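Local coordinates for anaphase-promoting complex subunit CUT9 (Schizosaccharomyces pombe, PDB 2XPI), which serves as a tetratricopeptide-repeat subunit of the anaphase-promoting complex, the E3 ubiquitin ligase that controls progression through mitosis and the G1 phase, at residues Ser489-Ala494 and Arg527-Tyr532; Leu89-Ala94 and Pro117-Trp122; Ala151-Ala156 and Leu170-Glu175; Val106-Leu111 and Phe121-Val126. One frame throughout, in Å; residues are numbered along the deposited sequence.

Contact 1: residues Ser489-Ala494 and Arg527-Tyr532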
# COMPACT_ATOMS: atom_id res chain seq x y z
N SER A 489 -59.25 -17.72 11.47
CA SER A 489 -60.16 -18.34 10.51
C SER A 489 -60.91 -17.34 9.65
O SER A 489 -62.14 -17.34 9.59
CB SER A 489 -61.09 -19.35 11.18
OG SER A 489 -60.49 -20.63 11.14
N ASP A 490 -60.16 -16.47 8.99
CA ASP A 490 -60.74 -15.46 8.14
C ASP A 490 -60.51 -15.83 6.69
O ASP A 490 -59.67 -15.23 6.00
CB ASP A 490 -60.11 -14.10 8.44
CG ASP A 490 -60.88 -12.96 7.82
OD1 ASP A 490 -60.49 -11.79 8.05
OD2 ASP A 490 -61.87 -13.23 7.10
N MET A 491 -61.24 -16.83 6.22
CA MET A 491 -61.05 -17.32 4.88
C MET A 491 -61.29 -16.23 3.85
O MET A 491 -60.55 -16.11 2.86
CB MET A 491 -61.94 -18.53 4.63
CG MET A 491 -61.58 -19.69 5.53
SD MET A 491 -59.80 -19.97 5.46
CE MET A 491 -59.51 -20.92 6.96
N GLN A 492 -62.31 -15.41 4.08
CA GLN A 492 -62.65 -14.36 3.14
C GLN A 492 -61.46 -13.44 2.89
O GLN A 492 -61.05 -13.24 1.74
CB GLN A 492 -63.86 -13.56 3.60
CG GLN A 492 -64.20 -12.41 2.67
CD GLN A 492 -64.48 -12.85 1.24
OE1 GLN A 492 -64.28 -14.01 0.88
NE2 GLN A 492 -64.96 -11.92 0.42
N THR A 493 -60.90 -12.90 3.97
CA THR A 493 -59.70 -12.06 3.88
C THR A 493 -58.52 -12.81 3.22
O THR A 493 -57.88 -12.30 2.30
CB THR A 493 -59.31 -11.50 5.26
OG1 THR A 493 -60.40 -10.72 5.78
CG2 THR A 493 -58.05 -10.63 5.16
N ALA A 494 -58.25 -14.03 3.68
CA ALA A 494 -57.26 -14.86 3.01
C ALA A 494 -57.46 -14.90 1.49
O ALA A 494 -56.51 -14.72 0.75
CB ALA A 494 -57.24 -16.27 3.58
N ARG A 527 -61.62 -24.45 -0.17
CA ARG A 527 -62.23 -25.65 0.39
C ARG A 527 -62.74 -25.38 1.80
O ARG A 527 -63.70 -26.01 2.25
CB ARG A 527 -61.28 -26.85 0.40
CG ARG A 527 -59.90 -26.53 0.89
CD ARG A 527 -59.07 -27.79 0.98
NE ARG A 527 -59.27 -28.46 2.26
CZ ARG A 527 -58.60 -28.15 3.37
NH1 ARG A 527 -57.68 -27.19 3.35
NH2 ARG A 527 -58.86 -28.81 4.50
N LYS A 528 -62.10 -24.44 2.49
CA LYS A 528 -62.54 -24.04 3.82
C LYS A 528 -63.92 -23.41 3.74
O LYS A 528 -64.77 -23.68 4.58
CB LYS A 528 -61.57 -23.05 4.42
CG LYS A 528 -60.30 -23.68 4.94
CD LYS A 528 -60.53 -24.36 6.27
CE LYS A 528 -59.83 -25.69 6.26
NZ LYS A 528 -60.17 -26.37 4.96
N LEU A 529 -64.14 -22.57 2.75
CA LEU A 529 -65.45 -21.99 2.52
C LEU A 529 -66.34 -22.96 1.76
O LEU A 529 -67.40 -22.58 1.29
CB LEU A 529 -65.34 -20.68 1.75
CG LEU A 529 -64.80 -19.49 2.52
CD1 LEU A 529 -64.86 -18.25 1.64
CD2 LEU A 529 -65.61 -19.28 3.77
N LYS A 530 -65.89 -24.20 1.63
CA LYS A 530 -66.66 -25.24 0.94
C LYS A 530 -67.07 -24.81 -0.45
O LYS A 530 -68.15 -25.16 -0.92
CB LYS A 530 -67.91 -25.64 1.73
CG LYS A 530 -67.61 -26.12 3.14
CD LYS A 530 -68.88 -26.49 3.90
CE LYS A 530 -68.53 -27.39 5.07
NZ LYS A 530 -67.66 -28.53 4.63
N MET A 531 -66.22 -24.01 -1.10
CA MET A 531 -66.41 -23.70 -2.52
C MET A 531 -65.52 -24.64 -3.32
O MET A 531 -64.43 -24.26 -3.72
CB MET A 531 -66.01 -22.26 -2.80
CG MET A 531 -66.54 -21.26 -1.81
SD MET A 531 -66.16 -19.60 -2.41
CE MET A 531 -66.66 -18.60 -1.01
N TYR A 532 -65.98 -25.86 -3.54
CA TYR A 532 -65.12 -26.93 -4.01
C TYR A 532 -64.63 -26.80 -5.45
O TYR A 532 -63.53 -27.25 -5.76
CB TYR A 532 -65.78 -28.29 -3.77
CG TYR A 532 -66.04 -28.56 -2.31
CD1 TYR A 532 -67.33 -28.80 -1.84
CD2 TYR A 532 -65.00 -28.53 -1.38
CE1 TYR A 532 -67.56 -29.03 -0.50
CE2 TYR A 532 -65.23 -28.76 -0.04
CZ TYR A 532 -66.52 -29.01 0.40
OH TYR A 532 -66.74 -29.23 1.74
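Met491 and the Lys528-Leu529 pair join two successive tetratricopeptide (TPR) repeats where one helix starts and another ends: helix 491-507 of TPR 12 opens beside the C-terminus of helix 516-528 of TPR 13. Met491 gives the largest share of the contact. Its CB rests against the branch point of Leu529, with CB 3.7 Å from Leu529 CG. With CG anti to the carbonyl carbon (chi1 -64°), a bend at chi2 lays the thioether across the lysine stem. Met491 CE ends 3.5 Å from Lys528 CG, so the methionine meets only the aliphatic part of that side chain, while the ammonium leads away. Gln492 adds a looser touch with its OE1 near a Leu529 methyl. Both helix ends are finished locally. Asp490 is the N-cap of helix 491-507, its OD2 accepting from Thr493 N at 3.3 Å from above the carboxylate plane, and Lys530, with positive phi, is the C-prime residue of a Schellman motif. Arg527 forms a salt bridge with an acidic side chain of another protein's chain. Phe486 of helix 475-487 packs on both Met491 and Lys528, whereas Arg527 and Tyr532 lean on helix 550-562.

Contact 2: residues Leu89-Ala94 and Pro117-Trp122; sequences LWRHDA and PNDAFW
Arg91 reaches Asp119 and Trp122 because its CG lies trans to the main-chain nitrogen (chi1 166°) and its chain, extended at first, bends at chi3 to swing the guanidinium onto helix 117-129. There the carboxylate of Asp119 is set at the guanidinium edge, while Trp122 CB lies over one face, 3.6 Å from Arg91 CZ. Arg91 NH1 gives a nearly straight, charge-assisted hydrogen bond of 3.0 Å to Asp119 OD1; the acceptor lies in the guanidinium plane, yet the donor stands above the plane of the carboxylate. Two waters reinforce the pair. One joins Arg91 NH1 to Asp119 O, the other links Arg91 NH2 to Asp119 OD1. The bonds to Asp119 OD1 and the first water near its plane, with the Trp122 methylene over one face, probably hold the group's rotation. Asp119 is shared further: its OD2 bonds to Thr114 and forms a salt bridge with Arg88, which would probably favour the charged form of this buried acid. The next residue after Arg91, His92, turns the edge of its ring to a face of the indole, the planes at 88° and His92 CE1 3.9 Å from Trp122 CH2. Phe121 lies over the opposite indole face, and Trp122 NE1 bonds to Ile53 O. Met96 of the second subunit also packs on Trp122, in the region where TPR 1-7 mediate homodimerization. The near-parallel course of the two segments, 24° apart, is that of the first helices of consecutive TPR repeats stacked side by side.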
# COMPACT_ATOMS: atom_id res chain seq x y z
N LEU A 89 6.59 24.33 -7.96
CA LEU A 89 6.02 23.79 -9.19
C LEU A 89 6.56 22.39 -9.46
O LEU A 89 5.82 21.47 -9.82
CB LEU A 89 6.35 24.68 -10.36
CG LEU A 89 5.32 25.75 -10.72
CD1 LEU A 89 4.30 25.98 -9.63
CD2 LEU A 89 6.03 27.05 -11.13
N TRP A 90 7.86 22.24 -9.27
CA TRP A 90 8.54 20.98 -9.55
C TRP A 90 8.11 19.89 -8.57
O TRP A 90 7.79 18.78 -8.97
CB TRP A 90 10.06 21.20 -9.51
CG TRP A 90 10.89 19.99 -9.73
CD1 TRP A 90 10.48 18.79 -10.22
CD2 TRP A 90 12.29 19.86 -9.45
NE1 TRP A 90 11.54 17.92 -10.27
CE2 TRP A 90 12.66 18.55 -9.79
CE3 TRP A 90 13.27 20.73 -8.95
CZ2 TRP A 90 13.96 18.08 -9.66
CZ3 TRP A 90 14.56 20.26 -8.82
CH2 TRP A 90 14.90 18.95 -9.17
N ARG A 91 8.12 20.19 -7.28
CA ARG A 91 7.65 19.25 -6.28
C ARG A 91 6.21 18.86 -6.59
O ARG A 91 5.86 17.69 -6.58
CB ARG A 91 7.71 19.89 -4.90
CG ARG A 91 6.95 19.14 -3.86
CD ARG A 91 6.72 20.05 -2.66
NE ARG A 91 5.81 21.14 -2.98
CZ ARG A 91 5.73 22.26 -2.27
NH1 ARG A 91 6.50 22.41 -1.21
NH2 ARG A 91 4.87 23.22 -2.61
N HIS A 92 5.38 19.84 -6.91
CA HIS A 92 3.98 19.56 -7.15
C HIS A 92 3.77 18.56 -8.28
O HIS A 92 2.95 17.64 -8.18
CB HIS A 92 3.24 20.84 -7.48
CG HIS A 92 1.78 20.78 -7.21
ND1 HIS A 92 1.27 20.60 -5.94
CD2 HIS A 92 0.71 20.90 -8.03
CE1 HIS A 92 -0.05 20.60 -5.99
NE2 HIS A 92 -0.41 20.78 -7.25
N ASP A 93 4.49 18.75 -9.36
CA ASP A 93 4.30 17.91 -10.52
C ASP A 93 4.85 16.52 -10.23
O ASP A 93 4.28 15.52 -10.66
CB ASP A 93 4.94 18.53 -11.75
CG ASP A 93 4.77 17.67 -12.97
OD1 ASP A 93 5.78 17.12 -13.44
OD2 ASP A 93 3.63 17.53 -13.45
N ALA A 94 5.94 16.44 -9.48
CA ALA A 94 6.48 15.13 -9.09
C ALA A 94 5.41 14.29 -8.37
O ALA A 94 5.16 13.15 -8.74
CB ALA A 94 7.73 15.28 -8.21
N PRO A 117 4.99 26.61 6.63
CA PRO A 117 4.03 25.54 6.91
C PRO A 117 3.48 24.87 5.65
O PRO A 117 3.40 23.65 5.60
CB PRO A 117 2.92 26.29 7.66
CG PRO A 117 3.65 27.40 8.37
CD PRO A 117 4.71 27.83 7.40
N ASN A 118 3.11 25.66 4.65
CA ASN A 118 2.60 25.09 3.41
C ASN A 118 3.60 24.15 2.76
O ASN A 118 3.21 23.18 2.11
CB ASN A 118 2.23 26.20 2.44
CG ASN A 118 1.07 27.01 2.94
OD1 ASN A 118 0.71 28.04 2.35
ND2 ASN A 118 0.46 26.56 4.04
N ASP A 119 4.88 24.41 2.94
CA ASP A 119 5.88 23.52 2.39
C ASP A 119 6.04 22.25 3.21
O ASP A 119 6.23 21.17 2.66
CB ASP A 119 7.20 24.26 2.18
CG ASP A 119 7.08 25.32 1.11
OD1 ASP A 119 6.26 25.10 0.18
OD2 ASP A 119 7.75 26.37 1.20
N ALA A 120 5.94 22.39 4.53
CA ALA A 120 5.89 21.23 5.42
C ALA A 120 4.68 20.36 5.09
O ALA A 120 4.78 19.13 5.07
CB ALA A 120 5.79 21.69 6.86
N PHE A 121 3.54 20.99 4.83
CA PHE A 121 2.36 20.23 4.45
C PHE A 121 2.61 19.37 3.21
O PHE A 121 2.37 18.17 3.21
CB PHE A 121 1.19 21.17 4.15
CG PHE A 121 0.04 20.48 3.49
CD1 PHE A 121 -0.83 19.69 4.24
CD2 PHE A 121 -0.17 20.59 2.13
CE1 PHE A 121 -1.91 19.03 3.63
CE2 PHE A 121 -1.24 19.93 1.51
CZ PHE A 121 -2.11 19.15 2.27
N TRP A 122 3.09 20.02 2.15
CA TRP A 122 3.24 19.34 0.88
C TRP A 122 4.31 18.26 0.93
O TRP A 122 4.19 17.22 0.26
CB TRP A 122 3.51 20.36 -0.23
CG TRP A 122 2.27 21.10 -0.63
CD1 TRP A 122 2.01 22.44 -0.46
CD2 TRP A 122 1.10 20.53 -1.22
NE1 TRP A 122 0.76 22.74 -0.93
CE2 TRP A 122 0.18 21.58 -1.41
CE3 TRP A 122 0.74 19.24 -1.61
CZ2 TRP A 122 -1.09 21.38 -1.98
CZ3 TRP A 122 -0.53 19.04 -2.18
CH2 TRP A 122 -1.42 20.10 -2.36
O HOH W 1 8.13 21.05 0.66
O HOH W 2 3.75 25.01 -1.09

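Contact 3: residues Ala151-Ala156 and Leu170-Glu175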
# COMPACT_ATOMS: atom_id res chain seq x y z
N ALA A 151 -4.24 22.86 7.37
CA ALA A 151 -3.87 21.76 6.50
C ALA A 151 -2.94 20.82 7.25
O ALA A 151 -3.06 19.60 7.16
CB ALA A 151 -3.20 22.27 5.23
N CYS A 152 -2.00 21.40 8.00
CA CYS A 152 -1.05 20.58 8.74
C CYS A 152 -1.75 19.83 9.88
O CYS A 152 -1.38 18.72 10.22
CB CYS A 152 0.11 21.43 9.26
SG CYS A 152 1.24 22.10 7.97
N ARG A 153 -2.77 20.45 10.47
CA ARG A 153 -3.57 19.79 11.49
C ARG A 153 -4.37 18.63 10.88
O ARG A 153 -4.35 17.51 11.38
CB ARG A 153 -4.50 20.80 12.17
CG ARG A 153 -5.15 20.29 13.43
CD ARG A 153 -5.88 21.41 14.16
NE ARG A 153 -5.61 21.35 15.59
CZ ARG A 153 -4.74 22.13 16.23
NH1 ARG A 153 -4.08 23.07 15.57
NH2 ARG A 153 -4.55 21.98 17.53
N TYR A 154 -5.07 18.91 9.79
CA TYR A 154 -5.73 17.86 9.07
C TYR A 154 -4.81 16.68 8.76
O TYR A 154 -5.16 15.52 9.01
CB TYR A 154 -6.32 18.38 7.77
CG TYR A 154 -6.87 17.28 6.91
CD1 TYR A 154 -8.07 16.65 7.25
CD2 TYR A 154 -6.21 16.87 5.76
CE1 TYR A 154 -8.60 15.63 6.46
CE2 TYR A 154 -6.73 15.85 4.96
CZ TYR A 154 -7.92 15.23 5.32
OH TYR A 154 -8.45 14.23 4.54
N LEU A 155 -3.63 16.97 8.21
CA LEU A 155 -2.75 15.91 7.73
C LEU A 155 -2.10 15.13 8.87
O LEU A 155 -1.95 13.91 8.78
CB LEU A 155 -1.71 16.43 6.76
CG LEU A 155 -0.98 15.31 6.01
CD1 LEU A 155 -1.97 14.33 5.40
CD2 LEU A 155 -0.07 15.87 4.95
N ALA A 156 -1.72 15.82 9.93
CA ALA A 156 -1.17 15.16 11.11
C ALA A 156 -2.22 14.22 11.72
O ALA A 156 -1.92 13.08 12.05
CB ALA A 156 -0.67 16.16 12.13
N LEU A 170 -7.49 12.46 18.57
CA LEU A 170 -8.50 13.24 19.27
C LEU A 170 -7.91 14.46 19.98
O LEU A 170 -8.54 15.51 20.01
CB LEU A 170 -9.27 12.37 20.25
CG LEU A 170 -10.75 12.16 19.97
CD1 LEU A 170 -11.09 12.36 18.50
CD2 LEU A 170 -11.18 10.79 20.46
N ASN A 171 -6.71 14.32 20.54
CA ASN A 171 -5.96 15.48 21.05
C ASN A 171 -5.82 16.58 19.99
O ASN A 171 -6.00 17.76 20.28
CB ASN A 171 -4.56 15.07 21.55
CG ASN A 171 -4.60 14.29 22.87
OD1 ASN A 171 -5.51 14.44 23.69
ND2 ASN A 171 -3.60 13.43 23.07
N LEU A 172 -5.48 16.18 18.76
CA LEU A 172 -5.29 17.11 17.65
C LEU A 172 -6.58 17.70 17.09
O LEU A 172 -6.63 18.88 16.75
CB LEU A 172 -4.50 16.45 16.52
CG LEU A 172 -2.99 16.66 16.54
CD1 LEU A 172 -2.41 16.36 15.18
CD2 LEU A 172 -2.67 18.09 16.97
N LEU A 173 -7.63 16.87 16.98
CA LEU A 173 -8.90 17.30 16.41
C LEU A 173 -9.84 17.94 17.42
O LEU A 173 -10.60 18.85 17.08
CB LEU A 173 -9.63 16.10 15.79
CG LEU A 173 -9.45 15.72 14.32
CD1 LEU A 173 -8.29 16.47 13.69
CD2 LEU A 173 -9.28 14.20 14.18
N GLY A 174 -9.81 17.47 18.67
CA GLY A 174 -10.81 17.82 19.66
C GLY A 174 -11.93 16.80 19.61
O GLY A 174 -12.18 16.21 18.56
N GLU A 175 -12.61 16.58 20.74
CA GLU A 175 -13.66 15.56 20.84
C GLU A 175 -14.94 16.00 20.15
O GLU A 175 -15.82 15.20 19.85
CB GLU A 175 -13.94 15.23 22.30
CG GLU A 175 -12.70 14.81 23.09
CD GLU A 175 -13.02 13.81 24.19
OE1 GLU A 175 -12.44 13.93 25.30
OE2 GLU A 175 -13.85 12.89 23.95
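Arg153 spans the gap to Leu172 with a side chain that leaves CB nearly extended, CG being anti to the backbone N (chi1 -168°). CG and CD pass alongside the main chain of the other segment, CD coming within 3.7 Å of Leu172 O. A bend at chi3 then turns NE onto that same oxygen: Arg153 NE donates to Leu172 O at 2.9 Å, with an angle of 157° at the hydrogen. The bond lies in the carbonyl plane, and the oxygen sits at the edge of the guanidinium. The two helices are the antiparallel pair of TPR 3, and Leu172 O belongs to the last turn of helix 166-173, just before Gly174 leaves helical geometry with positive phi; a positive group here probably suits the negative end of the helix dipole. With an alanine in place of Arg153, the Leu172 carbonyl would probably lose its guanidinium donor and one side of Leu172 would be bared. At the tip, NH2 passes Leu172 CD2, which lies over one guanidinium face, and makes a weak hydrogen bond to Asn147. The other methyl of Leu172 points to the facing helix, where CD1 is 3.5 Å from Ala156 CB. Leu140 of helix 133-142 packs on Ala156, and Tyr146 on Leu172.

Contact 4: residues Val106-Leu111 and Phe121-Val126; sequences VGEKVL and FWLAQV
Leu123 fits against the backbone of Gly107, and this is where the segments come nearest, with Gly107 CA and Leu123 CA 5.2 Å apart. Both residues are buried. With no side chain on Gly107, the leucine branch point settles directly on the main chain, Leu123 CG lying 3.8 Å from Gly107 C; a CB on Gly107 would come very near Leu123 CD2. The leucine is set there by its first torsion: with CG trans to the main-chain nitrogen (chi1 -152°), both methyls project at helix 100-114. The other side of the contact is formed by the partly exposed Glu108 and Leu111. Leu123 CD1 touches the stem of Glu108 at right angles, and only the aliphatic part of the glutamate takes part, since its OE2 goes on to a hydrogen bond with Tyr127 OH. Leu111 comes in one turn further along, more loosely, its CD2 4.0 Å from Leu123 CD1. Replacing Leu123 with a serine would probably open a gap over Gly107 and leave the Leu111 methyl and the Glu108 stem without the leucine methyl they pack on. Leu139 of helix 133-142 packs on both Leu111 and Leu123. The segments run antiparallel at 158°, their axes 9.1 Å apart, as expected where the second helix of one TPR repeat, here TPR 1, meets the first helix of the next.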
# COMPACT_ATOMS: atom_id res chain seq x y z
N VAL A 106 12.81 17.35 -3.71
CA VAL A 106 12.62 18.78 -3.96
C VAL A 106 11.92 19.43 -2.79
O VAL A 106 12.27 20.54 -2.39
CB VAL A 106 11.84 19.05 -5.26
CG1 VAL A 106 11.66 20.52 -5.48
CG2 VAL A 106 12.56 18.42 -6.44
N GLY A 107 10.93 18.71 -2.24
CA GLY A 107 10.15 19.18 -1.11
C GLY A 107 10.98 19.40 0.13
O GLY A 107 10.75 20.33 0.88
N GLU A 108 11.97 18.54 0.34
CA GLU A 108 12.89 18.71 1.45
C GLU A 108 13.77 19.97 1.27
O GLU A 108 14.05 20.68 2.24
CB GLU A 108 13.73 17.44 1.66
CG GLU A 108 12.91 16.23 2.17
CD GLU A 108 13.54 14.85 1.84
OE1 GLU A 108 14.66 14.83 1.26
OE2 GLU A 108 12.90 13.80 2.14
N LYS A 109 14.17 20.28 0.04
CA LYS A 109 14.99 21.49 -0.19
C LYS A 109 14.25 22.82 -0.02
O LYS A 109 14.83 23.78 0.50
CB LYS A 109 15.70 21.45 -1.54
CG LYS A 109 17.08 20.83 -1.47
CD LYS A 109 17.10 19.43 -2.05
CE LYS A 109 17.96 18.50 -1.20
NZ LYS A 109 17.39 18.30 0.18
N VAL A 110 12.99 22.89 -0.45
CA VAL A 110 12.18 24.10 -0.28
C VAL A 110 11.81 24.37 1.17
O VAL A 110 11.67 25.53 1.59
CB VAL A 110 10.84 24.01 -1.01
CG1 VAL A 110 10.32 25.39 -1.26
CG2 VAL A 110 10.97 23.23 -2.31
N LEU A 111 11.60 23.29 1.92
CA LEU A 111 11.24 23.42 3.33
C LEU A 111 12.48 23.88 4.09
O LEU A 111 12.39 24.77 4.95
CB LEU A 111 10.66 22.12 3.90
CG LEU A 111 10.24 22.18 5.37
CD1 LEU A 111 9.23 23.31 5.62
CD2 LEU A 111 9.69 20.86 5.89
N PHE A 121 3.54 20.99 4.83
CA PHE A 121 2.36 20.23 4.45
C PHE A 121 2.61 19.37 3.21
O PHE A 121 2.37 18.17 3.21
CB PHE A 121 1.19 21.17 4.15
CG PHE A 121 0.04 20.48 3.49
CD1 PHE A 121 -0.83 19.69 4.24
CD2 PHE A 121 -0.17 20.59 2.13
CE1 PHE A 121 -1.91 19.03 3.63
CE2 PHE A 121 -1.24 19.93 1.51
CZ PHE A 121 -2.11 19.15 2.27
N TRP A 122 3.09 20.02 2.15
CA TRP A 122 3.24 19.34 0.88
C TRP A 122 4.31 18.26 0.93
O TRP A 122 4.19 17.22 0.26
CB TRP A 122 3.51 20.36 -0.23
CG TRP A 122 2.27 21.10 -0.63
CD1 TRP A 122 2.01 22.44 -0.46
CD2 TRP A 122 1.10 20.53 -1.22
NE1 TRP A 122 0.76 22.74 -0.93
CE2 TRP A 122 0.18 21.58 -1.41
CE3 TRP A 122 0.74 19.24 -1.61
CZ2 TRP A 122 -1.09 21.38 -1.98
CZ3 TRP A 122 -0.53 19.04 -2.18
CH2 TRP A 122 -1.42 20.10 -2.36
N LEU A 123 5.33 18.48 1.76
CA LEU A 123 6.37 17.48 1.97
C LEU A 123 5.76 16.29 2.70
O LEU A 123 5.97 15.13 2.34
CB LEU A 123 7.51 18.06 2.79
CG LEU A 123 8.91 17.47 2.60
CD1 LEU A 123 9.69 17.41 3.91
CD2 LEU A 123 8.91 16.12 1.90
N ALA A 124 5.00 16.60 3.76
CA ALA A 124 4.25 15.60 4.50
C ALA A 124 3.36 14.76 3.58
O ALA A 124 3.26 13.54 3.76
CB ALA A 124 3.43 16.27 5.59
N GLN A 125 2.73 15.40 2.60
CA GLN A 125 1.87 14.73 1.62
C GLN A 125 2.60 13.62 0.91
O GLN A 125 2.07 12.51 0.73
CB GLN A 125 1.40 15.71 0.57
CG GLN A 125 0.05 16.31 0.83
CD GLN A 125 -1.04 15.32 0.56
OE1 GLN A 125 -1.73 15.40 -0.46
NE2 GLN A 125 -1.18 14.35 1.45
N VAL A 126 3.82 13.93 0.48
CA VAL A 126 4.64 12.98 -0.24
C VAL A 126 4.85 11.75 0.64
O VAL A 126 4.66 10.60 0.20
CB VAL A 126 6.01 13.62 -0.69
CG1 VAL A 126 6.88 12.61 -1.39
CG2 VAL A 126 5.77 14.84 -1.59

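Overall arrangement
The four contacts illustrate how one helical-hairpin repeat builds a long superhelix. Along the chain contacts 2 and 4 come first, then contact 3, then contact 1. Contacts 2 and 4 have centres about 5 Å apart and share helix 117-129, which packs on helix 83-96 with one side and on helix 100-114 with another. Contact 3, within TPR 3, has its centre about 20 Å from that of contact 2, yet touches both through Phe121. All three also touch the second subunit, in keeping with homodimerization by TPR 1-7. Contact 1 is about 79 Å from contact 2, between centres, across the chain's centre, among the repeats that bind hcn1.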